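Local coordinates for Serine/threonine-protein kinase Tel1 (Chaetomium thermophilum, PDB 6SKY) that probably phosphorylates serine and threonine residues of protein substrates to activate checkpoint signalling in response to DNA damage, at residues T2705-Y2710 with N2932-Y2937; H2754-G2759 with V2782-G2787; L2795-L2800 with I2924-S2929; C2820-L2825 with A2918-L2923. One frame throughout, in Å; residues are numbered along the deposited sequence.

Contact 1: T2705-Y2710 with N2932-Y2937; sequences TRIAVY and NLAVLY
Ile-2707 and Ala-2934 bring their CA atoms to 5.2 Å where helix 2703-2714 passes the chain running on from helix 2930-2933. Ala-2934 suits this place because its methyl is small enough to let the backbones come so near: CB lies 3.7 Å from Ile-2707 CG1 and touches Tyr-2710 CB on another side. The Tyr-2710 ring, its CG anti to the backbone N (chi1 178°), is carried over Ala-2934, whose CA sits 4.2 Å from the ring centroid and 23° off the ring normal, a CH-pi contact. Further along, Tyr-2710 OH lies against Leu-2933 CB at 3.7 Å and makes a weak hydrogen bond to Ala-2942 O. A leucine here, lacking ring and hydroxyl, would probably leave Ala-2934 without its CH-pi partner and Ala-2942 O without this weak bond. Arg-2706 bends at chi3 (80°), which lays one face of its guanidinium over Val-2935 CA, 3.7 Å below the plane of the group. The carbonyls of Ala-2934, Val-2935 and Leu-2936 gather round it beyond hydrogen-bonding range. The contact between kinase domain and FATC is therefore held by apolar and CH-pi packing, with a positive charge probably eased by nearby carbonyl dipoles.

Contact 2: H2754-G2759 with V2782-G2787; sequences HVLGLG and VAFEMG
Phe-2784 N gives its hydrogen to Leu-2756 O at 2.9 Å with an N-H...O angle of 160°, the first of three backbone hydrogen bonds that join the two segments. Gly-2759 N does the same to Val-2782 O at 2.8 Å, lying nearly in line with that carbonyl. The third bond, from Glu-2785 N to Gly-2757 O, is longer at 3.3 Å and comes in from beside the carbonyl, with a C=O...N angle of only 111°. Side chains add little across the gap: Ala-2783 CB rests 3.7 Å from Leu-2756 O, an oxygen that also lies over one face of the Phe-2784 ring.

Both backbones are shaped for this meeting. Gly-2757, at positive phi, is the C' residue of the Schellman motif that ends helix 2732-2755, and a CB on it would point straight at the backbone of Phe-2784 and Glu-2785. Opposite it a type I' turn runs from Ala-2783 to Met-2786. In the PI3-kinase-like fold the first segment leads into the catalytic loop, while the second begins the activation loop just after the magnesium ligand Asp-2779.

Farther out, Glu-2785 bends at chi2 (-87°), which brings its carboxylate back beside Gly-2757 CA. OE2 forms a salt bridge with Lys-2909, whose NZ also bonds His-2754 O and so ties the turn to the helix end. The aromatic side chain of Phe-2784 is set by Trp-2850, by Met-2622 of helix 2616-2632 and by Ala-2902 and Val-2906 of helix 2898-2908.

Contact 3: L2795-L2800 with I2924-S2929; sequences LVPFRL and INQATS
Thr-2928, whose methyl packs on Leu-2800, donates from OG1 a 2.6 Å hydrogen bond to Ile-2924 O, nearly straight on to the carbonyl at a C=O...O angle of 166°. The same oxygen accepts a weak bond from Thr-2928 N, so two donors of one residue hold the last turn of helix 2916-2927. Threonine suits the place because its two branches do different work. With OG1 turned back to the helix (chi1 49°), CG2 is left to face Leu-2800, lying 3.6 Å from Leu-2800 CD2. A serine in its place would probably keep the bond to Ile-2924 O but open a gap against Leu-2800.

Leu-2800 CD2 also touches Ile-2924 CG2 at 3.9 Å, so the leucine end spans the two branched residues one turn apart. Just before the threonine, Ala-2927 presents a methyl to three side chains at once, and alanine suits the place because so small a group fits among them. Phe-2798 CE2 is nearest, 3.6 Å from Ala-2927 CB, approaching it obliquely, while Pro-2797 CG and Leu-2800 CB each lie at 4.0 Å. At the margin Gln-2926 crosses the CD-CG side of the proline obliquely, its OE1 3.7 Å from Pro-2797 CD.

The segment 2795-2800 closes the activation loop of the kinase domain, and here it lies on the FATC helix. On its other sides Phe-2798 packs on Ser-2750 and Met-2751 of helix 2732-2755, and Leu-2800 on Phe-2817 of helix 2816-2828 and Val-2805 of helix 2802-2806.

Contact 4: C2820-L2825 with A2918-L2923; sequences CCEFTL and ATVNDL
Val-2920 reaches from the FATC helix 2916-2927 to Cys-2821, Glu-2822 and Leu-2825 of helix 2816-2828, and it carries most of the apolar packing between the two segments. The short helical segments cross at 123°, their axes 9.8 Å apart. The two methyls of the valine share the work. With CG1 anti to the backbone N (chi1 174°), Val-2920 CG1 comes to 3.9 Å from Cys-2821 CB, while Val-2920 CG2 fits against Glu-2822 CG at 3.8 Å and Leu-2825 CD2 at 4.1 Å. A beta-branched residue serves well, since it offers two methyls close to its own backbone. Glu-2822 lends only its aliphatic stem here, crossing the valine at about a right angle. Leu-2825 completes the packing by using CD2 a second time, 3.9 Å from Thr-2919 CG2.

The two threonine hydroxyls bond back to their own helices. Thr-2919 OG1 turns to Ser-2915 O, which leaves its methyl for the leucine. On helix 2816-2828 Thr-2824 OG1 bonds Cys-2820 O at 2.6 Å, and Thr-2824 N reaches the same oxygen from the opposite face of its plane. A weak hydrogen bond between Asn-2921 OD1 and Arg-2818 NH2 links the two helices.

Charge and amide contacts lead to the dimer: Asp-2922 forms a salt bridge with Arg-2260 of the second subunit, and Asn-2921 ND2 bonds Ala-2259 O there. Helix 2732-2755 lies against both partners, meeting Cys-2820 through Arg-2744 and Ala-2747, Cys-2821 through Met-2751 and Leu-2923 through His-2754.

In the fold
Contacts 1, 3 and 4 follow the FATC region along the kinase domain, and along the chain each later one is nested inside the one before. Contacts 3 and 4 share helix 2916-2927, their centres 12 Å apart, and both touch the second subunit. Contact 1 joins contact 3 where Asn-2932 ND2 bonds Gln-2926 O. Contact 2 meets contacts 3 and 4, chiefly through His-2754, whose ND1 lies 3.9 Å from Pro-2797 CB and whose CE1 packs on Leu-2923; contact 1 stays about 8 Å from it at the nearest atoms. Contact 2 also lies nearest the catalytic site, the Val-2782 side chain being about 10 Å from both the magnesium ion and the bound ATP analogue.

Contact 1: T2705-Y2710 with N2932-Y2937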
# COMPACT_ATOMS: atom_id res chain seq x y z
N THR A 2705 -40.02 12.69 -21.85
CA THR A 2705 -40.47 14.05 -22.08
C THR A 2705 -39.85 15.01 -21.08
O THR A 2705 -39.49 16.14 -21.44
CB THR A 2705 -41.99 14.11 -22.01
OG1 THR A 2705 -42.54 13.37 -23.10
CG2 THR A 2705 -42.48 15.54 -22.09
N ARG A 2706 -39.68 14.58 -19.83
CA ARG A 2706 -39.04 15.43 -18.84
C ARG A 2706 -37.60 15.73 -19.22
O ARG A 2706 -37.16 16.88 -19.14
CB ARG A 2706 -39.09 14.76 -17.47
CG ARG A 2706 -40.48 14.61 -16.95
CD ARG A 2706 -40.50 13.98 -15.58
NE ARG A 2706 -40.20 14.95 -14.54
CZ ARG A 2706 -40.18 14.66 -13.25
NH1 ARG A 2706 -39.90 15.61 -12.36
NH2 ARG A 2706 -40.44 13.43 -12.84
N ILE A 2707 -36.86 14.72 -19.67
CA ILE A 2707 -35.47 14.94 -20.05
C ILE A 2707 -35.38 15.80 -21.29
O ILE A 2707 -34.48 16.65 -21.41
CB ILE A 2707 -34.74 13.60 -20.23
CG1 ILE A 2707 -34.70 12.85 -18.91
CG2 ILE A 2707 -33.34 13.83 -20.68
CD1 ILE A 2707 -33.84 11.62 -18.94
N ALA A 2708 -36.30 15.63 -22.23
CA ALA A 2708 -36.28 16.47 -23.43
C ALA A 2708 -36.56 17.93 -23.08
O ALA A 2708 -35.88 18.83 -23.60
CB ALA A 2708 -37.30 15.96 -24.44
N VAL A 2709 -37.53 18.18 -22.21
CA VAL A 2709 -37.83 19.55 -21.80
C VAL A 2709 -36.66 20.15 -21.04
O VAL A 2709 -36.34 21.33 -21.20
CB VAL A 2709 -39.12 19.58 -20.97
CG1 VAL A 2709 -39.27 20.91 -20.29
CG2 VAL A 2709 -40.31 19.32 -21.85
N TYR A 2710 -35.99 19.34 -20.23
CA TYR A 2710 -34.85 19.85 -19.47
C TYR A 2710 -33.70 20.22 -20.39
O TYR A 2710 -33.06 21.26 -20.20
CB TYR A 2710 -34.41 18.83 -18.44
CG TYR A 2710 -33.21 19.25 -17.66
CD1 TYR A 2710 -31.97 18.72 -17.94
CD2 TYR A 2710 -33.31 20.17 -16.65
CE1 TYR A 2710 -30.88 19.10 -17.24
CE2 TYR A 2710 -32.22 20.56 -15.94
CZ TYR A 2710 -31.01 20.02 -16.24
OH TYR A 2710 -29.89 20.39 -15.54
N ASN A 2932 -30.45 12.52 -14.09
CA ASN A 2932 -30.79 12.68 -12.69
C ASN A 2932 -31.27 14.09 -12.38
O ASN A 2932 -32.11 14.26 -11.50
CB ASN A 2932 -29.59 12.38 -11.80
CG ASN A 2932 -29.16 10.96 -11.88
OD1 ASN A 2932 -29.70 10.18 -12.66
ND2 ASN A 2932 -28.19 10.59 -11.07
N LEU A 2933 -30.73 15.08 -13.07
CA LEU A 2933 -31.12 16.46 -12.84
C LEU A 2933 -32.44 16.81 -13.51
O LEU A 2933 -33.06 17.80 -13.13
CB LEU A 2933 -30.03 17.40 -13.34
CG LEU A 2933 -28.70 17.38 -12.60
CD1 LEU A 2933 -27.73 18.28 -13.30
CD2 LEU A 2933 -28.87 17.83 -11.18
N ALA A 2934 -32.88 16.02 -14.49
CA ALA A 2934 -34.09 16.35 -15.21
C ALA A 2934 -35.35 15.95 -14.46
O ALA A 2934 -36.42 16.48 -14.76
CB ALA A 2934 -34.08 15.69 -16.58
N VAL A 2935 -35.24 15.03 -13.51
CA VAL A 2935 -36.38 14.54 -12.76
C VAL A 2935 -36.38 15.07 -11.33
O VAL A 2935 -37.06 14.53 -10.46
CB VAL A 2935 -36.43 13.01 -12.78
CG1 VAL A 2935 -36.56 12.52 -14.19
CG2 VAL A 2935 -35.19 12.44 -12.16
N LEU A 2936 -35.62 16.13 -11.06
CA LEU A 2936 -35.67 16.78 -9.77
C LEU A 2936 -36.81 17.78 -9.73
O LEU A 2936 -37.30 18.25 -10.76
CB LEU A 2936 -34.35 17.49 -9.47
CG LEU A 2936 -33.16 16.60 -9.12
CD1 LEU A 2936 -31.93 17.43 -9.01
CD2 LEU A 2936 -33.40 15.90 -7.83
N TYR A 2937 -37.25 18.09 -8.51
CA TYR A 2937 -38.34 19.04 -8.32
C TYR A 2937 -37.98 20.40 -8.90
O TYR A 2937 -36.82 20.80 -8.91
CB TYR A 2937 -38.66 19.15 -6.84
CG TYR A 2937 -39.78 20.10 -6.52
CD1 TYR A 2937 -41.02 19.96 -7.10
CD2 TYR A 2937 -39.60 21.13 -5.62
CE1 TYR A 2937 -42.04 20.82 -6.81
CE2 TYR A 2937 -40.61 21.99 -5.32
CZ TYR A 2937 -41.83 21.83 -5.92
OH TYR A 2937 -42.85 22.69 -5.62

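Contact 2: H2754-G2759 with V2782-G2787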
# COMPACT_ATOMS: atom_id res chain seq x y z
N HIS A 2754 -22.87 14.32 1.51
CA HIS A 2754 -23.12 12.98 1.00
C HIS A 2754 -23.07 11.95 2.12
O HIS A 2754 -23.96 11.11 2.24
CB HIS A 2754 -22.10 12.63 -0.09
CG HIS A 2754 -22.01 11.16 -0.37
ND1 HIS A 2754 -23.03 10.45 -0.94
CD2 HIS A 2754 -21.00 10.28 -0.16
CE1 HIS A 2754 -22.67 9.18 -1.06
NE2 HIS A 2754 -21.44 9.06 -0.59
N VAL A 2755 -22.04 12.02 2.97
CA VAL A 2755 -21.88 11.02 4.02
C VAL A 2755 -23.05 11.05 5.00
O VAL A 2755 -23.42 10.01 5.55
CB VAL A 2755 -20.53 11.22 4.73
CG1 VAL A 2755 -20.52 10.55 6.07
CG2 VAL A 2755 -19.42 10.68 3.88
N LEU A 2756 -23.66 12.21 5.23
CA LEU A 2756 -24.76 12.33 6.17
C LEU A 2756 -26.11 12.51 5.50
O LEU A 2756 -27.07 12.90 6.17
CB LEU A 2756 -24.52 13.48 7.14
CG LEU A 2756 -23.29 13.40 8.03
CD1 LEU A 2756 -23.17 14.63 8.88
CD2 LEU A 2756 -23.34 12.17 8.90
N GLY A 2757 -26.22 12.24 4.21
CA GLY A 2757 -27.50 12.26 3.55
C GLY A 2757 -28.16 13.60 3.45
O GLY A 2757 -29.37 13.67 3.24
N LEU A 2758 -27.40 14.68 3.55
CA LEU A 2758 -27.97 16.02 3.60
C LEU A 2758 -28.76 16.34 2.34
O LEU A 2758 -28.26 16.18 1.23
CB LEU A 2758 -26.86 17.04 3.81
CG LEU A 2758 -27.22 18.51 3.82
CD1 LEU A 2758 -28.11 18.82 4.99
CD2 LEU A 2758 -25.97 19.34 3.87
N GLY A 2759 -29.99 16.79 2.51
CA GLY A 2759 -30.84 17.13 1.40
C GLY A 2759 -31.43 18.51 1.55
O GLY A 2759 -31.06 19.24 2.46
N VAL A 2782 -33.06 18.35 6.99
CA VAL A 2782 -33.42 17.19 6.18
C VAL A 2782 -32.13 16.43 5.91
O VAL A 2782 -31.41 16.71 4.96
CB VAL A 2782 -34.14 17.58 4.90
CG1 VAL A 2782 -34.43 16.38 4.06
CG2 VAL A 2782 -35.41 18.31 5.21
N ALA A 2783 -31.82 15.47 6.77
CA ALA A 2783 -30.60 14.70 6.65
C ALA A 2783 -30.94 13.23 6.62
O ALA A 2783 -32.11 12.85 6.61
CB ALA A 2783 -29.64 15.01 7.80
N PHE A 2784 -29.91 12.39 6.58
CA PHE A 2784 -30.06 10.94 6.62
C PHE A 2784 -31.05 10.44 5.57
O PHE A 2784 -31.89 9.58 5.83
CB PHE A 2784 -30.45 10.47 8.01
CG PHE A 2784 -29.47 10.85 9.05
CD1 PHE A 2784 -28.21 10.31 9.04
CD2 PHE A 2784 -29.78 11.77 10.02
CE1 PHE A 2784 -27.29 10.67 9.98
CE2 PHE A 2784 -28.87 12.13 10.96
CZ PHE A 2784 -27.62 11.58 10.95
N GLU A 2785 -30.94 11.00 4.37
CA GLU A 2785 -31.67 10.58 3.19
C GLU A 2785 -33.17 10.78 3.31
O GLU A 2785 -33.93 10.16 2.57
CB GLU A 2785 -31.37 9.12 2.84
CG GLU A 2785 -29.92 8.73 2.94
CD GLU A 2785 -29.17 8.99 1.67
OE1 GLU A 2785 -29.52 9.95 0.95
OE2 GLU A 2785 -28.22 8.24 1.37
N MET A 2786 -33.63 11.64 4.21
CA MET A 2786 -35.05 11.95 4.30
C MET A 2786 -35.59 12.59 3.04
O MET A 2786 -36.81 12.72 2.91
CB MET A 2786 -35.33 12.89 5.47
CG MET A 2786 -35.09 12.33 6.84
SD MET A 2786 -35.28 13.63 8.08
CE MET A 2786 -34.14 13.05 9.33
N GLY A 2787 -34.73 13.00 2.12
CA GLY A 2787 -35.14 13.77 0.97
C GLY A 2787 -35.53 12.94 -0.23
O GLY A 2787 -36.19 13.45 -1.14

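Contact 3: L2795-L2800 with I2924-S2929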
# COMPACT_ATOMS: atom_id res chain seq x y z
N LEU A 2795 -32.75 12.78 -5.80
CA LEU A 2795 -31.91 11.62 -6.05
C LEU A 2795 -30.50 11.99 -6.50
O LEU A 2795 -29.91 11.32 -7.34
CB LEU A 2795 -32.58 10.71 -7.08
CG LEU A 2795 -33.99 10.24 -6.75
CD1 LEU A 2795 -34.60 9.53 -7.93
CD2 LEU A 2795 -34.01 9.34 -5.53
N VAL A 2796 -29.95 13.06 -5.95
CA VAL A 2796 -28.58 13.46 -6.23
C VAL A 2796 -27.82 13.47 -4.91
O VAL A 2796 -28.41 13.76 -3.86
CB VAL A 2796 -28.50 14.83 -6.91
CG1 VAL A 2796 -28.95 14.73 -8.34
CG2 VAL A 2796 -29.36 15.83 -6.17
N PRO A 2797 -26.52 13.16 -4.90
CA PRO A 2797 -25.79 13.17 -3.63
C PRO A 2797 -25.55 14.56 -3.08
O PRO A 2797 -25.48 14.73 -1.86
CB PRO A 2797 -24.48 12.46 -3.98
CG PRO A 2797 -24.34 12.65 -5.42
CD PRO A 2797 -25.69 12.66 -6.00
N PHE A 2798 -25.42 15.56 -3.94
CA PHE A 2798 -25.20 16.94 -3.54
C PHE A 2798 -25.52 17.82 -4.73
O PHE A 2798 -25.79 17.33 -5.83
CB PHE A 2798 -23.78 17.16 -3.03
CG PHE A 2798 -22.71 16.46 -3.82
CD1 PHE A 2798 -22.17 15.28 -3.38
CD2 PHE A 2798 -22.25 17.00 -5.00
CE1 PHE A 2798 -21.20 14.65 -4.11
CE2 PHE A 2798 -21.28 16.36 -5.71
CZ PHE A 2798 -20.76 15.19 -5.27
N ARG A 2799 -25.47 19.13 -4.51
CA ARG A 2799 -25.79 20.10 -5.56
C ARG A 2799 -24.53 20.42 -6.35
O ARG A 2799 -23.58 20.99 -5.81
CB ARG A 2799 -26.39 21.37 -4.97
CG ARG A 2799 -26.82 22.33 -6.03
CD ARG A 2799 -27.51 23.52 -5.46
NE ARG A 2799 -28.12 24.30 -6.52
CZ ARG A 2799 -29.40 24.24 -6.84
NH1 ARG A 2799 -29.87 24.97 -7.83
NH2 ARG A 2799 -30.21 23.47 -6.17
N LEU A 2800 -24.51 20.03 -7.62
CA LEU A 2800 -23.40 20.28 -8.52
C LEU A 2800 -23.94 20.69 -9.89
O LEU A 2800 -23.58 20.12 -10.91
CB LEU A 2800 -22.50 19.07 -8.63
CG LEU A 2800 -21.04 19.26 -9.02
CD1 LEU A 2800 -20.35 20.13 -8.02
CD2 LEU A 2800 -20.36 17.93 -9.09
N ILE A 2924 -19.46 12.26 -8.55
CA ILE A 2924 -19.51 13.39 -9.46
C ILE A 2924 -20.22 13.01 -10.75
O ILE A 2924 -20.79 13.87 -11.42
CB ILE A 2924 -18.10 13.94 -9.71
CG1 ILE A 2924 -17.46 14.39 -8.41
CG2 ILE A 2924 -18.13 15.11 -10.64
CD1 ILE A 2924 -16.16 15.09 -8.58
N ASN A 2925 -20.21 11.74 -11.12
CA ASN A 2925 -20.99 11.33 -12.28
C ASN A 2925 -22.48 11.42 -12.02
O ASN A 2925 -23.23 11.90 -12.87
CB ASN A 2925 -20.63 9.90 -12.70
CG ASN A 2925 -19.41 9.83 -13.56
OD1 ASN A 2925 -18.63 8.90 -13.47
ND2 ASN A 2925 -19.23 10.82 -14.42
N GLN A 2926 -22.93 10.95 -10.86
CA GLN A 2926 -24.36 10.97 -10.61
C GLN A 2926 -24.86 12.32 -10.11
O GLN A 2926 -26.07 12.54 -10.12
CB GLN A 2926 -24.76 9.87 -9.62
CG GLN A 2926 -24.10 9.95 -8.29
CD GLN A 2926 -24.54 8.83 -7.37
OE1 GLN A 2926 -25.50 8.97 -6.62
NE2 GLN A 2926 -23.83 7.71 -7.43
N ALA A 2927 -23.98 13.23 -9.72
CA ALA A 2927 -24.41 14.56 -9.32
C ALA A 2927 -24.60 15.50 -10.49
O ALA A 2927 -25.36 16.46 -10.37
CB ALA A 2927 -23.42 15.16 -8.34
N THR A 2928 -23.92 15.26 -11.61
CA THR A 2928 -23.99 16.12 -12.78
C THR A 2928 -24.73 15.48 -13.94
O THR A 2928 -24.74 16.03 -15.04
CB THR A 2928 -22.59 16.52 -13.24
OG1 THR A 2928 -21.77 15.36 -13.34
CG2 THR A 2928 -21.95 17.48 -12.28
N SER A 2929 -25.37 14.34 -13.72
CA SER A 2929 -26.02 13.60 -14.79
C SER A 2929 -27.31 14.28 -15.22
O SER A 2929 -28.11 14.68 -14.38
CB SER A 2929 -26.30 12.18 -14.33
OG SER A 2929 -26.95 11.44 -15.34

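Contact 4: C2820-L2825 with A2918-L2923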
# COMPACT_ATOMS: atom_id res chain seq x y z
N CYS A 2820 -9.90 17.91 -3.51
CA CYS A 2820 -10.38 18.21 -2.17
C CYS A 2820 -11.52 17.29 -1.76
O CYS A 2820 -11.64 16.95 -0.58
CB CYS A 2820 -10.81 19.67 -2.08
SG CYS A 2820 -9.42 20.80 -2.04
N CYS A 2821 -12.36 16.87 -2.71
CA CYS A 2821 -13.32 15.82 -2.43
C CYS A 2821 -12.63 14.54 -1.98
O CYS A 2821 -13.07 13.90 -1.02
CB CYS A 2821 -14.17 15.55 -3.67
SG CYS A 2821 -15.48 16.69 -3.98
N GLU A 2822 -11.54 14.17 -2.65
CA GLU A 2822 -10.84 12.94 -2.29
C GLU A 2822 -10.17 13.05 -0.93
O GLU A 2822 -10.21 12.11 -0.14
CB GLU A 2822 -9.83 12.58 -3.36
CG GLU A 2822 -10.46 11.96 -4.58
CD GLU A 2822 -9.56 11.99 -5.79
OE1 GLU A 2822 -8.36 12.30 -5.64
OE2 GLU A 2822 -10.04 11.70 -6.90
N PHE A 2823 -9.55 14.19 -0.63
CA PHE A 2823 -8.94 14.37 0.69
C PHE A 2823 -9.98 14.35 1.79
O PHE A 2823 -9.78 13.73 2.84
CB PHE A 2823 -8.15 15.67 0.75
CG PHE A 2823 -6.92 15.67 -0.09
CD1 PHE A 2823 -6.10 14.57 -0.13
CD2 PHE A 2823 -6.60 16.76 -0.85
CE1 PHE A 2823 -4.97 14.57 -0.92
CE2 PHE A 2823 -5.48 16.76 -1.64
CZ PHE A 2823 -4.67 15.67 -1.67
N THR A 2824 -11.11 15.04 1.58
CA THR A 2824 -12.17 15.04 2.58
C THR A 2824 -12.69 13.64 2.83
O THR A 2824 -12.81 13.20 3.97
CB THR A 2824 -13.31 15.95 2.14
OG1 THR A 2824 -12.79 17.22 1.76
CG2 THR A 2824 -14.29 16.15 3.26
N LEU A 2825 -13.03 12.91 1.76
CA LEU A 2825 -13.59 11.58 1.93
C LEU A 2825 -12.59 10.62 2.54
O LEU A 2825 -12.95 9.77 3.35
CB LEU A 2825 -14.09 11.05 0.59
CG LEU A 2825 -14.73 9.67 0.66
CD1 LEU A 2825 -15.97 9.73 1.51
CD2 LEU A 2825 -15.05 9.18 -0.72
N ALA A 2918 -12.39 6.12 -7.07
CA ALA A 2918 -13.55 5.55 -7.74
C ALA A 2918 -14.85 6.04 -7.13
O ALA A 2918 -15.82 6.30 -7.84
CB ALA A 2918 -13.47 4.03 -7.69
N THR A 2919 -14.88 6.17 -5.80
CA THR A 2919 -16.08 6.66 -5.13
C THR A 2919 -16.40 8.09 -5.55
O THR A 2919 -17.54 8.41 -5.87
CB THR A 2919 -15.89 6.59 -3.63
OG1 THR A 2919 -15.38 5.30 -3.28
CG2 THR A 2919 -17.20 6.79 -2.94
N VAL A 2920 -15.39 8.96 -5.55
CA VAL A 2920 -15.60 10.34 -5.95
C VAL A 2920 -15.98 10.43 -7.42
O VAL A 2920 -16.81 11.26 -7.80
CB VAL A 2920 -14.35 11.18 -5.63
CG1 VAL A 2920 -14.50 12.58 -6.15
CG2 VAL A 2920 -14.14 11.22 -4.14
N ASN A 2921 -15.40 9.58 -8.27
CA ASN A 2921 -15.80 9.56 -9.67
C ASN A 2921 -17.27 9.24 -9.82
O ASN A 2921 -18.00 9.90 -10.57
CB ASN A 2921 -14.97 8.56 -10.46
CG ASN A 2921 -13.58 9.02 -10.71
OD1 ASN A 2921 -13.14 10.03 -10.17
ND2 ASN A 2921 -12.85 8.29 -11.53
N ASP A 2922 -17.74 8.21 -9.10
CA ASP A 2922 -19.14 7.84 -9.20
C ASP A 2922 -20.05 8.94 -8.67
O ASP A 2922 -21.11 9.22 -9.25
CB ASP A 2922 -19.38 6.54 -8.46
CG ASP A 2922 -20.35 5.63 -9.17
OD1 ASP A 2922 -20.69 5.91 -10.34
OD2 ASP A 2922 -20.78 4.62 -8.58
N LEU A 2923 -19.65 9.59 -7.58
CA LEU A 2923 -20.46 10.65 -7.00
C LEU A 2923 -20.58 11.84 -7.95
O LEU A 2923 -21.66 12.39 -8.13
CB LEU A 2923 -19.88 11.10 -5.67
CG LEU A 2923 -20.02 10.14 -4.51
CD1 LEU A 2923 -19.31 10.68 -3.33
CD2 LEU A 2923 -21.47 9.93 -4.22